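Local coordinates for GDSL-esterase (Pseudoalteromonas sp., PDB 3HP4), which hydrolyses esters as a psychrotrophic serine esterase of the GDSL (SGNH) family, probably with lysophospholipase-like activity, at residues A[26-29]-A[30-33]; A[143-146]-A[147-150]. All blocks are in the same frame, centred on the assembly; numbering follows the deposited sequence.

Contact 1: A[26-29]-A[30-33]; sequences KLLQ and DKYD
Along helix 24-34, Lys26, Leu28 and Gln29 each meet the residue four places on, Asp30, Tyr32 and Asp33, the i to i+4 spacing of an alpha helix. The backbone supplies the frame, Tyr32 N reaching Leu28 O at 2.9 Å in a bond nearly straight at hydrogen (170°). In one of the two conformers modelled for Lys26, NZ forms a salt bridge with Asp30 OD2 (2.8 Å), approaching its syn lone pair. In that conformer the chain, after leaving anti to the backbone N, bends at chi2 (-75°) and runs CD and CE past the carboxylate; NZ also bonds Glu21 O. On the buried side Leu28 lays CD1 over one face of the Tyr32 ring, 4.0 Å from its centroid, a CH-pi contact displaced toward the rim, while CG touches Tyr32 CE2 at 3.5 Å. A serine in place of Tyr32 would probably deprive Leu28 of this aromatic cover and open a gap against Ile39 and Ile178. Gln29 NE2 gives a hydrogen bond of 3.1 Å to Asp33 OD1, met from above the carboxylate plane, and a second to Ile39 O; Gln29 OE1 accepts from Leu41 N. The glutamine thus ties the helix to strand 39-43, an outermost strand of the sheet, whereas Leu28 and Tyr32 pack against both that strand and helix 166-183.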
ATOM      1  N   LYS A  26      -1.951 -12.552   3.327  1.00  8.32           N
ATOM      2  CA  LYS A  26      -1.967 -14.003   3.335  0.50  8.53           C
ATOM      3  C   LYS A  26      -3.374 -14.513   2.992  1.00  7.19           C
ATOM      4  O   LYS A  26      -3.506 -15.465   2.243  1.00  8.13           O
ATOM      5  CB  LYS A  26      -1.424 -14.575   4.661  0.50  8.91           C
ATOM      6  CG  LYS A  26      -1.426 -16.110   4.749  0.50 13.65           C
ATOM      7  CD  LYS A  26      -2.847 -16.613   4.966  0.50 17.56           C
ATOM      8  CE  LYS A  26      -2.912 -17.916   5.720  0.50 19.03           C
ATOM      9  NZ  LYS A  26      -4.275 -18.090   6.273  0.50 16.32           N
ATOM     10  N   LEU A  27      -4.426 -13.850   3.483  1.00  7.92           N
ATOM     11  CA  LEU A  27      -5.778 -14.305   3.112  1.00  7.57           C
ATOM     12  C   LEU A  27      -6.011 -14.142   1.608  1.00  7.46           C
ATOM     13  O   LEU A  27      -6.708 -14.957   0.972  1.00  7.78           O
ATOM     14  CB  LEU A  27      -6.826 -13.505   3.873  1.00  6.94           C
ATOM     15  CG  LEU A  27      -6.822 -13.628   5.391  1.00  7.85           C
ATOM     16  CD1 LEU A  27      -7.957 -12.788   5.974  1.00  8.87           C
ATOM     17  CD2 LEU A  27      -6.978 -15.072   5.877  1.00  9.54           C
ATOM     18  N   LEU A  28      -5.461 -13.084   1.020  1.00  6.87           N
ATOM     19  CA  LEU A  28      -5.596 -12.894  -0.406  1.00  6.78           C
ATOM     20  C   LEU A  28      -4.825 -13.966  -1.187  1.00  7.54           C
ATOM     21  O   LEU A  28      -5.329 -14.523  -2.175  1.00  7.30           O
ATOM     22  CB  LEU A  28      -5.144 -11.489  -0.805  1.00  7.28           C
ATOM     23  CG  LEU A  28      -5.309 -11.153  -2.316  1.00  6.80           C
ATOM     24  CD1 LEU A  28      -6.724 -11.456  -2.850  1.00  8.29           C
ATOM     25  CD2 LEU A  28      -4.976  -9.707  -2.559  1.00  7.23           C
ATOM     26  N   GLN A  29      -3.619 -14.332  -0.735  1.00  6.38           N
ATOM     27  CA  GLN A  29      -2.935 -15.425  -1.404  1.00  6.93           C
ATOM     28  C   GLN A  29      -3.755 -16.716  -1.277  1.00  7.26           C
ATOM     29  O   GLN A  29      -3.794 -17.494  -2.200  1.00  7.84           O
ATOM     30  CB  GLN A  29      -1.565 -15.641  -0.802  1.00  8.34           C
ATOM     31  CG  GLN A  29      -0.720 -16.608  -1.694  1.00  8.14           C
ATOM     32  CD  GLN A  29      -0.447 -16.042  -3.064  1.00  6.53           C
ATOM     33  OE1 GLN A  29       0.154 -14.995  -3.143  1.00  9.39           O
ATOM     34  NE2 GLN A  29      -0.902 -16.642  -4.117  1.00  8.16           N
ATOM     35  N   ASP A  30      -4.394 -16.953  -0.132  1.00  6.96           N
ATOM     36  CA  ASP A  30      -5.218 -18.168   0.028  1.00  7.80           C
ATOM     37  C   ASP A  30      -6.304 -18.158  -1.031  1.00  8.03           C
ATOM     38  O   ASP A  30      -6.644 -19.190  -1.611  1.00  8.62           O
ATOM     39  CB  ASP A  30      -5.883 -18.237   1.409  1.00  8.18           C
ATOM     40  CG  ASP A  30      -4.908 -18.420   2.560  1.00 13.73           C
ATOM     41  OD1 ASP A  30      -3.758 -18.878   2.360  1.00 14.12           O
ATOM     42  OD2 ASP A  30      -5.331 -18.162   3.716  1.00 14.20           O
ATOM     43  N   LYS A  31      -6.909 -16.996  -1.266  1.00  8.47           N
ATOM     44  CA  LYS A  31      -7.985 -16.862  -2.254  1.00  8.16           C
ATOM     45  C   LYS A  31      -7.467 -17.146  -3.644  1.00  9.32           C
ATOM     46  O   LYS A  31      -8.049 -17.930  -4.397  1.00  9.75           O
ATOM     47  CB  LYS A  31      -8.648 -15.478  -2.176  1.00  8.68           C
ATOM     48  CG  LYS A  31      -9.737 -15.219  -3.205  1.00 10.47           C
ATOM     49  CD  LYS A  31     -10.369 -13.850  -2.966  1.00 11.86           C
ATOM     50  CE  LYS A  31     -11.474 -13.533  -3.987  1.00 13.14           C
ATOM     51  NZ  LYS A  31     -12.655 -14.422  -3.797  1.00 12.51           N
ATOM     52  N   TYR A  32      -6.327 -16.576  -3.997  1.00  7.81           N
ATOM     53  CA  TYR A  32      -5.704 -16.867  -5.281  1.00  9.06           C
ATOM     54  C   TYR A  32      -5.436 -18.370  -5.433  1.00  9.14           C
ATOM     55  O   TYR A  32      -5.677 -18.919  -6.516  1.00 10.30           O
ATOM     56  CB  TYR A  32      -4.393 -16.087  -5.448  1.00  8.10           C
ATOM     57  CG  TYR A  32      -4.582 -14.582  -5.649  1.00  6.79           C
ATOM     58  CD1 TYR A  32      -5.636 -14.070  -6.430  1.00  7.34           C
ATOM     59  CD2 TYR A  32      -3.697 -13.708  -5.102  1.00  6.48           C
ATOM     60  CE1 TYR A  32      -5.769 -12.691  -6.627  1.00  7.52           C
ATOM     61  CE2 TYR A  32      -3.845 -12.320  -5.305  1.00  7.64           C
ATOM     62  CZ  TYR A  32      -4.853 -11.853  -6.081  1.00  6.02           C
ATOM     63  OH  TYR A  32      -4.948 -10.473  -6.245  1.00  8.02           O
ATOM     64  N   ASP A  33      -4.869 -18.969  -4.395  1.00  8.60           N
ATOM     65  CA  ASP A  33      -4.500 -20.422  -4.415  1.00  9.36           C
ATOM     66  C   ASP A  33      -5.743 -21.252  -4.638  1.00 10.59           C
ATOM     67  O   ASP A  33      -5.635 -22.348  -5.214  1.00 13.88           O
ATOM     68  CB  ASP A  33      -3.868 -20.818  -3.078  1.00 11.06           C
ATOM     69  CG  ASP A  33      -2.482 -20.235  -2.846  1.00 12.29           C
ATOM     70  OD1 ASP A  33      -1.861 -19.589  -3.746  1.00 13.56           O
ATOM     71  OD2 ASP A  33      -1.989 -20.362  -1.681  1.00 15.80           O
TER

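Contact 2: A[143-146]-A[147-150]; sequences FFML and DIAG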
ATOM      1  N   PHE A 143      -7.957   3.705  -1.568  1.00  5.33           N
ATOM      2  CA  PHE A 143      -7.466   3.370  -0.177  1.00  5.35           C
ATOM      3  C   PHE A 143      -8.426   2.364   0.450  1.00  5.67           C
ATOM      4  O   PHE A 143      -9.596   2.673   0.678  1.00  5.81           O
ATOM      5  CB  PHE A 143      -7.447   4.635   0.607  1.00  5.47           C
ATOM      6  CG  PHE A 143      -6.756   4.552   1.975  1.00  4.33           C
ATOM      7  CD1 PHE A 143      -5.692   3.707   2.166  1.00  5.47           C
ATOM      8  CD2 PHE A 143      -7.153   5.384   3.003  1.00  5.52           C
ATOM      9  CE1 PHE A 143      -5.033   3.680   3.412  1.00  5.40           C
ATOM     10  CE2 PHE A 143      -6.458   5.345   4.238  1.00  5.87           C
ATOM     11  CZ  PHE A 143      -5.422   4.486   4.387  1.00  5.55           C
ATOM     12  N   PHE A 144      -7.922   1.196   0.821  1.00  6.25           N
ATOM     13  CA  PHE A 144      -8.805   0.173   1.380  1.00  6.16           C
ATOM     14  C   PHE A 144      -9.326   0.488   2.743  1.00  6.71           C
ATOM     15  O   PHE A 144     -10.288  -0.151   3.176  1.00  8.03           O
ATOM     16  CB  PHE A 144      -8.141  -1.233   1.349  1.00  7.85           C
ATOM     17  CG  PHE A 144      -6.834  -1.374   2.117  1.00  6.57           C
ATOM     18  CD1 PHE A 144      -6.803  -1.326   3.508  1.00  7.76           C
ATOM     19  CD2 PHE A 144      -5.658  -1.628   1.418  1.00  7.29           C
ATOM     20  CE1 PHE A 144      -5.574  -1.513   4.167  1.00  6.77           C
ATOM     21  CE2 PHE A 144      -4.438  -1.822   2.102  1.00  8.30           C
ATOM     22  CZ  PHE A 144      -4.419  -1.768   3.479  1.00  7.40           C
ATOM     23  N   MET A 145      -8.773   1.488   3.448  1.00  5.25           N
ATOM     24  CA  MET A 145      -9.262   1.840   4.780  1.00  5.13           C
ATOM     25  C   MET A 145     -10.517   2.677   4.787  1.00  4.96           C
ATOM     26  O   MET A 145     -11.129   2.851   5.822  1.00  5.51           O
ATOM     27  CB  MET A 145      -8.186   2.560   5.574  1.00  6.61           C
ATOM     28  CG  MET A 145      -7.039   1.616   5.978  1.00  6.55           C
ATOM     29  SD  MET A 145      -7.541   0.206   7.036  1.00  7.39           S
ATOM     30  CE  MET A 145      -8.185   1.026   8.516  1.00 10.37           C
ATOM     31  N   LEU A 146     -10.874   3.280   3.647  1.00  6.04           N
ATOM     32  CA  LEU A 146     -12.013   4.200   3.667  1.00  6.38           C
ATOM     33  C   LEU A 146     -13.310   3.605   4.181  1.00  6.94           C
ATOM     34  O   LEU A 146     -14.065   4.247   4.874  1.00  7.61           O
ATOM     35  CB  LEU A 146     -12.228   4.781   2.260  1.00  7.95           C
ATOM     36  CG  LEU A 146     -11.120   5.770   1.835  1.00  7.36           C
ATOM     37  CD1 LEU A 146     -11.212   6.015   0.285  1.00 12.04           C
ATOM     38  CD2 LEU A 146     -11.167   7.031   2.596  1.00 11.70           C
ATOM     39  N   ASP A 147     -13.552   2.363   3.807  1.00  7.55           N
ATOM     40  CA  ASP A 147     -14.771   1.650   4.188  0.50 10.36           C
ATOM     41  C   ASP A 147     -14.584   0.811   5.432  1.00 10.13           C
ATOM     42  O   ASP A 147     -15.492   0.019   5.781  1.00 11.57           O
ATOM     43  CB  ASP A 147     -15.209   0.721   3.046  0.50 11.49           C
ATOM     44  CG  ASP A 147     -15.633   1.477   1.817  0.50 14.60           C
ATOM     45  OD1 ASP A 147     -15.743   2.716   1.882  0.50 20.86           O
ATOM     46  OD2 ASP A 147     -15.830   0.826   0.769  0.50 21.60           O
ATOM     47  N   ILE A 148     -13.427   0.918   6.099  1.00  7.85           N
ATOM     48  CA  ILE A 148     -13.101   0.112   7.270  1.00  9.04           C
ATOM     49  C   ILE A 148     -13.042   1.008   8.501  1.00  8.34           C
ATOM     50  O   ILE A 148     -13.658   0.668   9.561  1.00  8.90           O
ATOM     51  CB  ILE A 148     -11.705  -0.548   7.089  1.00  7.68           C
ATOM     52  CG1 ILE A 148     -11.681  -1.487   5.871  1.00  9.26           C
ATOM     53  CG2 ILE A 148     -11.308  -1.313   8.379  1.00 10.47           C
ATOM     54  CD1 ILE A 148     -12.528  -2.713   6.021  1.00 10.76           C
ATOM     55  N   ALA A 149     -12.363   2.157   8.408  1.00 10.21           N
ATOM     56  CA  ALA A 149     -12.005   2.955   9.600  1.00 11.73           C
ATOM     57  C   ALA A 149     -13.163   3.531  10.391  1.00 12.21           C
ATOM     58  O   ALA A 149     -13.006   3.740  11.594  1.00 14.64           O
ATOM     59  CB  ALA A 149     -11.023   4.061   9.255  1.00 12.13           C
ATOM     60  N   GLY A 150     -14.327   3.703   9.761  1.00 12.43           N
ATOM     61  CA  GLY A 150     -15.533   4.209  10.478  1.00 13.36           C
ATOM     62  C   GLY A 150     -16.362   3.139  11.185  1.00 13.84           C
ATOM     63  O   GLY A 150     -17.376   3.465  11.808  1.00 14.59           O
TER
HETATM   64  O   HOH W   1     -12.213   1.557   1.071  1.00  9.45           O
HETATM   65  O   HOH W   2     -15.601   3.519   7.114  1.00 15.33           O
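Met145 O accepts two backbone hydrogen bonds across this bend, from Ile148 N at 3.0 Å and from Ala149 N at 2.9 Å. They arrive differently: Ala149 N lies in the carbonyl plane, while Ile148 N stands above it, with a C=O...N angle of only 112°. The type I beta turn from Phe143 to Leu146 overlaps the bend, and two waters extend the backbone links. One joins Phe143 O to Asp147 N; the other bridges Leu146 O and Gly150 N.

Among the side chains, Met145 does most of the touching. Its chain bends at chi2 (-61°) and again at chi3, turning the terminal methyl back so that CE meets Ile148 CG2 at 3.9 Å and Ala149 CB at 4.2 Å. Ile148 also sets CG1 3.3 Å from Phe144 O, and Met145 CB rests over one face of the Phe143 ring.

Met155 and Pro162 add to the packing round Met145, and Phe144 meets Trp24 edge-to-face. The overlapping turns lie in the loop between strand 139-141 and helix 166-183. In GDSL (SGNH) hydrolases the connection before the last helix carries the Asp-x-x-His motif of the catalytic residues, and the Asp-Ser-Leu-His-Pro sequence here, which ends in Pro162, is consistent with that.

How the contacts relate
Contact 1 comes first along the chain and closes well before contact 2 opens; their centres lie 21 Å apart, and their nearest atoms, about 9 Å apart, do not touch. One is regular helix, the other an irregular loop, yet both belong to the same alpha/beta fold with its parallel five-stranded sheet. Helix 24-34 packs beside strand 39-43 at one edge, whereas residues 143-150 follow strand 139-141 at the other. Helix 166-183 is touched by both: by Leu27, Leu28 and Tyr32 in contact 1, and by Phe144 and Ile148 in contact 2. Contact 1 is packing at the sheet edge, while the loop of contact 2 probably leads to the family's catalytic Asp-x-x-His motif.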